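Local structure of geranyltranstransferase (IspA) (Helicobacter pylori, 3LLW) at residues 8-13 and 67-72; 12-17 and 75-80; 37-42 and 121-126. The protein probably transfers prenyl groups to build isoprenoid chains, as a magnesium-dependent member of the FPP/GGPP synthase family. All coordinates share one frame; numbering follows the deposited sequence.

Contact 1: 8-13 and 67-72; sequences LSFYYN and KDYSNQ
Phe10 of helix 6-23 and Tyr69 of the short helix 66-71 meet as a T-shaped (edge-to-face) aromatic pair, joining two elements of the mainly helical prenyltransferase fold. The phenylalanine supplies the edge and the tyrosine the face: Phe10 CZ comes within 3.6 Å of Tyr69 CD1 and touches CG and CE1 on either side of it, so the approach falls toward the rim of the tyrosine ring rather than over its middle. The ring planes stand at 80° and the centroids lie 5.4 Å apart, which lets the slightly positive ring hydrogens of Phe10 point at the electron-rich face of Tyr69.

Long side chains are needed here, because even the nearest backbone positions, the CA atoms of Phe10 and Tyr69, are 10.9 Å apart. In each residue CG lies anti to the main-chain nitrogen (chi1 171° in Phe10), and each ring is carried out toward the other helix.

Around this pair, Tyr69 is the more deeply buried partner. Its ring also packs on Leu57 and Cys61 of helix 51-63 and meets the ring of Tyr76, while its hydroxyl is hydrogen-bonded to Glu14 OE1, one turn beyond Phe10 on helix 6-23. Tyrosine thus suits the site twice over, offering an apolar face to Phe10 and a polar end to a buried carboxylate. After Tyr69 the chain turns into helix 73-94, whose N-cap position is Gln72, and Gln72 N donates a 2.9 Å hydrogen bond to Tyr69 O.

Contact 2: 12-17 and 75-80; sequences YNECER and EYFKIA
Phe77 points from helix 73-94 at helix 6-23, and its ring ends against Glu14 and Arg17, residues less than one turn apart. The carboxylate of Glu14 lies nearly parallel to the ring, the planes 21° apart, although the two side chains as wholes cross at about a right angle. Glu14 OE1 approaches Phe77 CZ obliquely at 3.4 Å, helped by a bend at chi2 (-50°) that folds the acid back. Arg17 meets the ring with its carbonyl oxygen and CB, not its guanidinium: Arg17 O is 3.4 Å from Phe77 CE2 and Arg17 CB is 3.9 Å from CZ, while the extended chain carries the charge away. There Arg17 NH1 forms a salt bridge to Glu14 OE2 at 3.2 Å, whose hydrogen bond is weak, being bent to 131°. Phenylalanine suits this join between two long helices of the prenyltransferase fold because its flat, apolar ring is long enough to reach helix 6-23, where it also meets the ring of Phe21.

Gln73 NE2 is hydrogen-bonded to Glu14 OE1, which helps to fix the carboxylate beside the ring. Gripped by Gln73 at one oxygen and Arg17 at the other, the buried acid is probably held as the anion even beside an apolar ring.

Contact 3: 37-42 and 121-126; sequences EKAFFE and VLIGDA
Helices 37-42 and 121-126 cross steeply, at -64°, with their axes 9.5 Å apart and the CA atoms of Phe40 and Ile123 only 5.8 Å from each other. Ile123 sits at this crossing and spreads its two branches over the backbone of the other helix. Its longer branch ends on Ala39, where Ile123 CD1 presses on Ala39 CB at 3.5 Å, tighter than usual van der Waals contact. The shorter branch, CG2, lies anti to the main-chain nitrogen of Ile123 and rests 3.7 Å from both Ala39 O and Phe40 O. A branched apolar residue suits a place that must fill space in two directions, and the small methyl of Ala39, which also touches Tyr115, allows the helices to come this near.

Three residues on, Ala126 gives a second point of contact. The ring of Phe40 reaches it from the side, with chi1 at 178° turning the ring along the interface, and Phe40 CE1 lies 3.7 Å from Ala126 CB, the methyl being at the ring edge, near its plane. In this mainly helical prenyltransferase fold, helix 117-137 receives helix 36-45 and also meets the second subunit. Ala126 is shared by both packings, since it touches Ile158 of the second subunit as well as Phe40, while Asp125 faces that subunit, its OD2 hydrogen-bonded to His93 ND1 of the second subunit.

Neighbouring parts of the same chain continue the packing. The first bond of the Phe41 side chain leads away from 121-126, and that side chain packs on Leu81 and Cys85 of helix 73-94. Tyr130, one turn beyond Ala126, meets the ring of Phe40 edge-to-face.

In the fold
Contacts 1 and 2 are neighbours, their centres 9 Å apart, and both rest on helix 6-23, which packs first on helix 66-71 and then on helix 73-94, the next helix along the chain. The tyrosine of contact 1 reaches the glutamate of contact 2. Contact 1, partly buried and farther from the chain's centre, is purely aromatic; contact 2, largely buried, mixes a ring with a carboxylate and a backbone carbonyl. Contact 3 lies apart, about 22 Å from contact 2 and 31 Å from contact 1 between centres. All its touching residues are buried and its chemistry is mainly aliphatic, and it alone of the three adjoins the second subunit.

Contact 1: 8-13 and 67-72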
# COMPACT_ATOMS: atom_id res chain seq x y z
N LEU A 8 16.36 15.57 -25.75
CA LEU A 8 15.96 14.20 -25.98
C LEU A 8 17.10 13.23 -25.68
O LEU A 8 16.87 12.07 -25.32
CB LEU A 8 15.55 14.06 -27.44
CG LEU A 8 14.66 12.87 -27.81
CD1 LEU A 8 13.43 12.87 -26.93
CD2 LEU A 8 14.28 12.95 -29.28
N SER A 9 18.32 13.73 -25.85
CA SER A 9 19.54 12.95 -25.62
C SER A 9 19.77 12.83 -24.12
O SER A 9 20.20 11.77 -23.63
CB SER A 9 20.74 13.64 -26.27
OG SER A 9 21.83 12.74 -26.41
N PHE A 10 19.49 13.92 -23.41
CA PHE A 10 19.58 13.98 -21.96
C PHE A 10 18.57 13.03 -21.31
O PHE A 10 18.88 12.34 -20.33
CB PHE A 10 19.36 15.41 -21.47
CG PHE A 10 19.21 15.54 -19.99
CD1 PHE A 10 20.33 15.56 -19.17
CD2 PHE A 10 17.95 15.66 -19.41
CE1 PHE A 10 20.20 15.69 -17.79
CE2 PHE A 10 17.81 15.78 -18.02
CZ PHE A 10 18.94 15.79 -17.21
N TYR A 11 17.36 13.01 -21.87
CA TYR A 11 16.28 12.17 -21.38
C TYR A 11 16.57 10.68 -21.57
O TYR A 11 16.38 9.90 -20.64
CB TYR A 11 14.95 12.56 -22.05
CG TYR A 11 13.87 11.50 -21.94
CD1 TYR A 11 13.36 11.10 -20.70
CD2 TYR A 11 13.36 10.90 -23.09
CE1 TYR A 11 12.39 10.14 -20.60
CE2 TYR A 11 12.37 9.93 -23.00
CZ TYR A 11 11.89 9.56 -21.75
OH TYR A 11 10.92 8.60 -21.65
N TYR A 12 17.04 10.31 -22.76
CA TYR A 12 17.40 8.91 -23.03
C TYR A 12 18.48 8.39 -22.08
O TYR A 12 18.48 7.21 -21.71
CB TYR A 12 17.87 8.74 -24.48
CG TYR A 12 16.76 8.67 -25.51
CD1 TYR A 12 15.49 8.20 -25.17
CD2 TYR A 12 16.99 9.06 -26.83
CE1 TYR A 12 14.47 8.13 -26.12
CE2 TYR A 12 15.98 8.99 -27.79
CZ TYR A 12 14.73 8.52 -27.42
OH TYR A 12 13.72 8.45 -28.36
N ASN A 13 19.38 9.27 -21.70
CA ASN A 13 20.46 8.93 -20.80
C ASN A 13 19.97 8.78 -19.35
O ASN A 13 20.47 7.92 -18.62
CB ASN A 13 21.58 9.96 -20.93
CG ASN A 13 22.79 9.61 -20.12
OD1 ASN A 13 23.30 10.45 -19.37
ND2 ASN A 13 23.27 8.37 -20.24
N LYS A 67 20.29 21.15 -14.85
CA LYS A 67 21.16 21.26 -13.68
C LYS A 67 20.40 21.19 -12.35
O LYS A 67 20.90 20.61 -11.38
CB LYS A 67 22.03 22.52 -13.75
CG LYS A 67 23.23 22.36 -14.69
CD LYS A 67 24.35 23.33 -14.34
CE LYS A 67 25.68 22.88 -14.95
NZ LYS A 67 26.82 23.65 -14.40
N ASP A 68 19.19 21.76 -12.32
CA ASP A 68 18.31 21.69 -11.15
C ASP A 68 17.71 20.29 -11.00
O ASP A 68 17.37 19.87 -9.89
CB ASP A 68 17.19 22.74 -11.24
CG ASP A 68 17.73 24.17 -11.26
OD1 ASP A 68 16.91 25.11 -11.32
OD2 ASP A 68 18.97 24.36 -11.23
N TYR A 69 17.59 19.58 -12.13
CA TYR A 69 17.25 18.17 -12.13
C TYR A 69 18.28 17.36 -11.35
O TYR A 69 17.93 16.61 -10.44
CB TYR A 69 17.14 17.65 -13.57
CG TYR A 69 16.96 16.15 -13.70
CD1 TYR A 69 18.05 15.30 -13.78
CD2 TYR A 69 15.69 15.58 -13.77
CE1 TYR A 69 17.88 13.92 -13.89
CE2 TYR A 69 15.51 14.21 -13.88
CZ TYR A 69 16.61 13.39 -13.94
OH TYR A 69 16.44 12.03 -14.06
N SER A 70 19.56 17.54 -11.70
CA SER A 70 20.66 16.72 -11.17
C SER A 70 20.92 16.88 -9.67
O SER A 70 21.52 16.00 -9.05
CB SER A 70 21.95 16.95 -11.97
OG SER A 70 21.86 16.35 -13.25
N ASN A 71 20.46 18.01 -9.11
CA ASN A 71 20.33 18.17 -7.66
C ASN A 71 19.55 17.03 -7.02
O ASN A 71 20.01 16.42 -6.06
CB ASN A 71 19.61 19.49 -7.33
CG ASN A 71 20.56 20.67 -7.21
OD1 ASN A 71 21.74 20.51 -6.90
ND2 ASN A 71 20.03 21.87 -7.45
N GLN A 72 18.39 16.73 -7.59
CA GLN A 72 17.43 15.83 -6.95
C GLN A 72 17.20 14.52 -7.71
O GLN A 72 16.20 13.84 -7.50
CB GLN A 72 16.13 16.58 -6.72
CG GLN A 72 16.24 17.54 -5.53
CD GLN A 72 15.35 18.75 -5.66
OE1 GLN A 72 15.12 19.26 -6.76
NE2 GLN A 72 14.85 19.24 -4.53

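Contact 2: 12-17 and 75-80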
# COMPACT_ATOMS: atom_id res chain seq x y z
N TYR A 12 17.04 10.31 -22.76
CA TYR A 12 17.40 8.91 -23.03
C TYR A 12 18.48 8.39 -22.08
O TYR A 12 18.48 7.21 -21.71
CB TYR A 12 17.87 8.74 -24.48
CG TYR A 12 16.76 8.67 -25.51
CD1 TYR A 12 15.49 8.20 -25.17
CD2 TYR A 12 16.99 9.06 -26.83
CE1 TYR A 12 14.47 8.13 -26.12
CE2 TYR A 12 15.98 8.99 -27.79
CZ TYR A 12 14.73 8.52 -27.42
OH TYR A 12 13.72 8.45 -28.36
N ASN A 13 19.38 9.27 -21.70
CA ASN A 13 20.46 8.93 -20.80
C ASN A 13 19.97 8.78 -19.35
O ASN A 13 20.47 7.92 -18.62
CB ASN A 13 21.58 9.96 -20.93
CG ASN A 13 22.79 9.61 -20.12
OD1 ASN A 13 23.30 10.45 -19.37
ND2 ASN A 13 23.27 8.37 -20.24
N GLU A 14 19.00 9.61 -18.95
CA GLU A 14 18.37 9.46 -17.64
C GLU A 14 17.59 8.15 -17.47
O GLU A 14 17.56 7.58 -16.39
CB GLU A 14 17.49 10.66 -17.30
CG GLU A 14 18.31 11.91 -16.98
CD GLU A 14 19.41 11.65 -15.95
OE1 GLU A 14 19.10 11.10 -14.87
OE2 GLU A 14 20.58 11.99 -16.23
N CYS A 15 16.99 7.68 -18.56
CA CYS A 15 16.32 6.39 -18.58
C CYS A 15 17.28 5.24 -18.36
O CYS A 15 16.94 4.27 -17.70
CB CYS A 15 15.55 6.21 -19.89
SG CYS A 15 14.18 7.38 -20.03
N GLU A 16 18.49 5.35 -18.92
CA GLU A 16 19.54 4.35 -18.74
C GLU A 16 20.09 4.41 -17.33
O GLU A 16 20.41 3.39 -16.73
CB GLU A 16 20.67 4.53 -19.77
CG GLU A 16 20.25 4.27 -21.21
CD GLU A 16 19.70 2.86 -21.42
OE1 GLU A 16 20.46 1.88 -21.26
OE2 GLU A 16 18.50 2.74 -21.75
N ARG A 17 20.20 5.63 -16.80
CA ARG A 17 20.66 5.86 -15.44
C ARG A 17 19.61 5.46 -14.40
O ARG A 17 19.97 5.08 -13.27
CB ARG A 17 21.05 7.32 -15.23
CG ARG A 17 22.39 7.73 -15.82
CD ARG A 17 22.58 9.23 -15.66
NE ARG A 17 23.94 9.66 -15.99
CZ ARG A 17 24.42 10.89 -15.82
NH1 ARG A 17 23.67 11.86 -15.30
NH2 ARG A 17 25.68 11.16 -16.17
N GLU A 75 16.24 11.32 -5.89
CA GLU A 75 14.90 11.47 -5.37
C GLU A 75 13.84 11.21 -6.44
O GLU A 75 12.82 10.58 -6.16
CB GLU A 75 14.71 12.87 -4.77
CG GLU A 75 15.78 13.27 -3.75
CD GLU A 75 16.05 12.18 -2.72
OE1 GLU A 75 17.23 11.79 -2.57
OE2 GLU A 75 15.09 11.70 -2.08
N TYR A 76 14.09 11.69 -7.66
CA TYR A 76 13.22 11.44 -8.81
C TYR A 76 13.22 9.95 -9.19
O TYR A 76 12.20 9.39 -9.61
CB TYR A 76 13.67 12.29 -10.00
CG TYR A 76 13.54 13.79 -9.79
CD1 TYR A 76 12.42 14.34 -9.16
CD2 TYR A 76 14.52 14.67 -10.25
CE1 TYR A 76 12.29 15.71 -8.98
CE2 TYR A 76 14.41 16.05 -10.07
CZ TYR A 76 13.28 16.56 -9.44
OH TYR A 76 13.13 17.91 -9.25
N PHE A 77 14.37 9.30 -9.03
CA PHE A 77 14.49 7.89 -9.32
C PHE A 77 13.70 7.07 -8.29
O PHE A 77 13.02 6.14 -8.66
CB PHE A 77 15.96 7.47 -9.34
CG PHE A 77 16.70 7.85 -10.60
CD1 PHE A 77 16.03 8.40 -11.70
CD2 PHE A 77 18.07 7.59 -10.71
CE1 PHE A 77 16.72 8.73 -12.85
CE2 PHE A 77 18.76 7.91 -11.88
CZ PHE A 77 18.08 8.48 -12.95
N LYS A 78 13.75 7.46 -7.02
CA LYS A 78 12.93 6.87 -5.96
C LYS A 78 11.45 6.87 -6.32
O LYS A 78 10.80 5.82 -6.30
CB LYS A 78 13.14 7.61 -4.65
CG LYS A 78 14.37 7.21 -3.87
CD LYS A 78 14.55 8.16 -2.71
CE LYS A 78 15.88 7.97 -2.00
NZ LYS A 78 16.07 9.03 -0.95
N ILE A 79 10.93 8.05 -6.68
CA ILE A 79 9.57 8.21 -7.18
C ILE A 79 9.24 7.34 -8.39
O ILE A 79 8.19 6.67 -8.42
CB ILE A 79 9.28 9.67 -7.52
CG1 ILE A 79 9.45 10.53 -6.25
CG2 ILE A 79 7.91 9.79 -8.16
CD1 ILE A 79 9.48 12.03 -6.49
N ALA A 80 10.13 7.34 -9.37
CA ALA A 80 9.98 6.50 -10.55
C ALA A 80 9.95 5.02 -10.17
O ALA A 80 9.17 4.24 -10.73
CB ALA A 80 11.12 6.78 -11.53

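Contact 3: 37-42 and 121-126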
# COMPACT_ATOMS: atom_id res chain seq x y z
N GLU A 37 14.57 -11.79 1.60
CA GLU A 37 15.30 -10.60 1.16
C GLU A 37 15.65 -10.59 -0.33
O GLU A 37 15.58 -9.54 -0.99
CB GLU A 37 16.57 -10.44 2.01
CG GLU A 37 17.38 -9.17 1.72
CD GLU A 37 18.81 -9.31 2.20
OE1 GLU A 37 19.66 -9.79 1.42
OE2 GLU A 37 19.09 -8.93 3.37
N LYS A 38 16.05 -11.75 -0.86
CA LYS A 38 16.34 -11.84 -2.30
C LYS A 38 15.04 -11.92 -3.11
O LYS A 38 14.94 -11.32 -4.18
CB LYS A 38 17.30 -13.00 -2.66
CG LYS A 38 17.05 -14.34 -1.95
CD LYS A 38 18.26 -14.80 -1.11
CE LYS A 38 18.60 -13.85 0.05
NZ LYS A 38 17.58 -13.84 1.15
N ALA A 39 14.05 -12.63 -2.56
CA ALA A 39 12.74 -12.76 -3.18
C ALA A 39 11.95 -11.44 -3.27
O ALA A 39 11.10 -11.29 -4.14
CB ALA A 39 11.93 -13.77 -2.43
N PHE A 40 12.25 -10.49 -2.38
CA PHE A 40 11.57 -9.19 -2.34
C PHE A 40 11.65 -8.41 -3.66
O PHE A 40 10.62 -8.01 -4.19
CB PHE A 40 12.09 -8.32 -1.18
CG PHE A 40 11.46 -6.95 -1.11
CD1 PHE A 40 10.07 -6.80 -0.93
CD2 PHE A 40 12.24 -5.80 -1.22
CE1 PHE A 40 9.49 -5.55 -0.86
CE2 PHE A 40 11.67 -4.53 -1.15
CZ PHE A 40 10.30 -4.39 -0.97
N PHE A 41 12.86 -8.20 -4.18
CA PHE A 41 13.06 -7.35 -5.35
C PHE A 41 13.25 -8.12 -6.65
O PHE A 41 13.30 -7.53 -7.73
CB PHE A 41 14.24 -6.41 -5.10
CG PHE A 41 14.00 -4.99 -5.55
CD1 PHE A 41 12.99 -4.21 -4.96
CD2 PHE A 41 14.80 -4.42 -6.53
CE1 PHE A 41 12.78 -2.88 -5.37
CE2 PHE A 41 14.60 -3.10 -6.95
CZ PHE A 41 13.58 -2.32 -6.36
N GLU A 42 13.34 -9.44 -6.54
CA GLU A 42 13.63 -10.33 -7.65
C GLU A 42 12.79 -10.08 -8.91
O GLU A 42 13.34 -9.98 -10.01
CB GLU A 42 13.46 -11.79 -7.19
CG GLU A 42 14.14 -12.79 -8.09
CD GLU A 42 14.11 -14.21 -7.52
OE1 GLU A 42 14.21 -14.37 -6.28
OE2 GLU A 42 13.99 -15.16 -8.32
N VAL A 121 2.17 -13.98 -2.44
CA VAL A 121 1.14 -13.08 -1.92
C VAL A 121 1.76 -11.98 -1.07
O VAL A 121 1.49 -10.77 -1.27
CB VAL A 121 0.05 -13.82 -1.10
CG1 VAL A 121 -0.95 -12.82 -0.50
CG2 VAL A 121 -0.70 -14.81 -1.98
N LEU A 122 2.61 -12.41 -0.14
CA LEU A 122 3.24 -11.52 0.83
C LEU A 122 4.26 -10.57 0.22
O LEU A 122 4.33 -9.40 0.62
CB LEU A 122 3.84 -12.31 2.00
CG LEU A 122 2.82 -12.98 2.91
CD1 LEU A 122 3.53 -13.84 3.94
CD2 LEU A 122 1.84 -11.97 3.57
N ILE A 123 5.03 -11.05 -0.74
CA ILE A 123 5.92 -10.16 -1.50
C ILE A 123 5.21 -9.15 -2.40
O ILE A 123 5.63 -7.98 -2.44
CB ILE A 123 7.09 -10.91 -2.16
CG1 ILE A 123 8.17 -11.10 -1.10
CG2 ILE A 123 7.71 -10.12 -3.30
CD1 ILE A 123 8.99 -12.30 -1.33
N GLY A 124 4.13 -9.54 -3.06
CA GLY A 124 3.26 -8.55 -3.73
C GLY A 124 2.72 -7.51 -2.74
O GLY A 124 2.71 -6.31 -3.02
N ASP A 125 2.30 -7.97 -1.57
CA ASP A 125 1.82 -7.11 -0.49
C ASP A 125 2.87 -6.10 -0.03
O ASP A 125 2.57 -4.92 0.14
CB ASP A 125 1.36 -7.94 0.71
CG ASP A 125 0.02 -8.58 0.50
OD1 ASP A 125 -0.62 -8.32 -0.55
OD2 ASP A 125 -0.41 -9.36 1.39
N ALA A 126 4.09 -6.59 0.17
CA ALA A 126 5.22 -5.74 0.54
C ALA A 126 5.60 -4.73 -0.52
O ALA A 126 5.91 -3.55 -0.20
CB ALA A 126 6.41 -6.56 0.93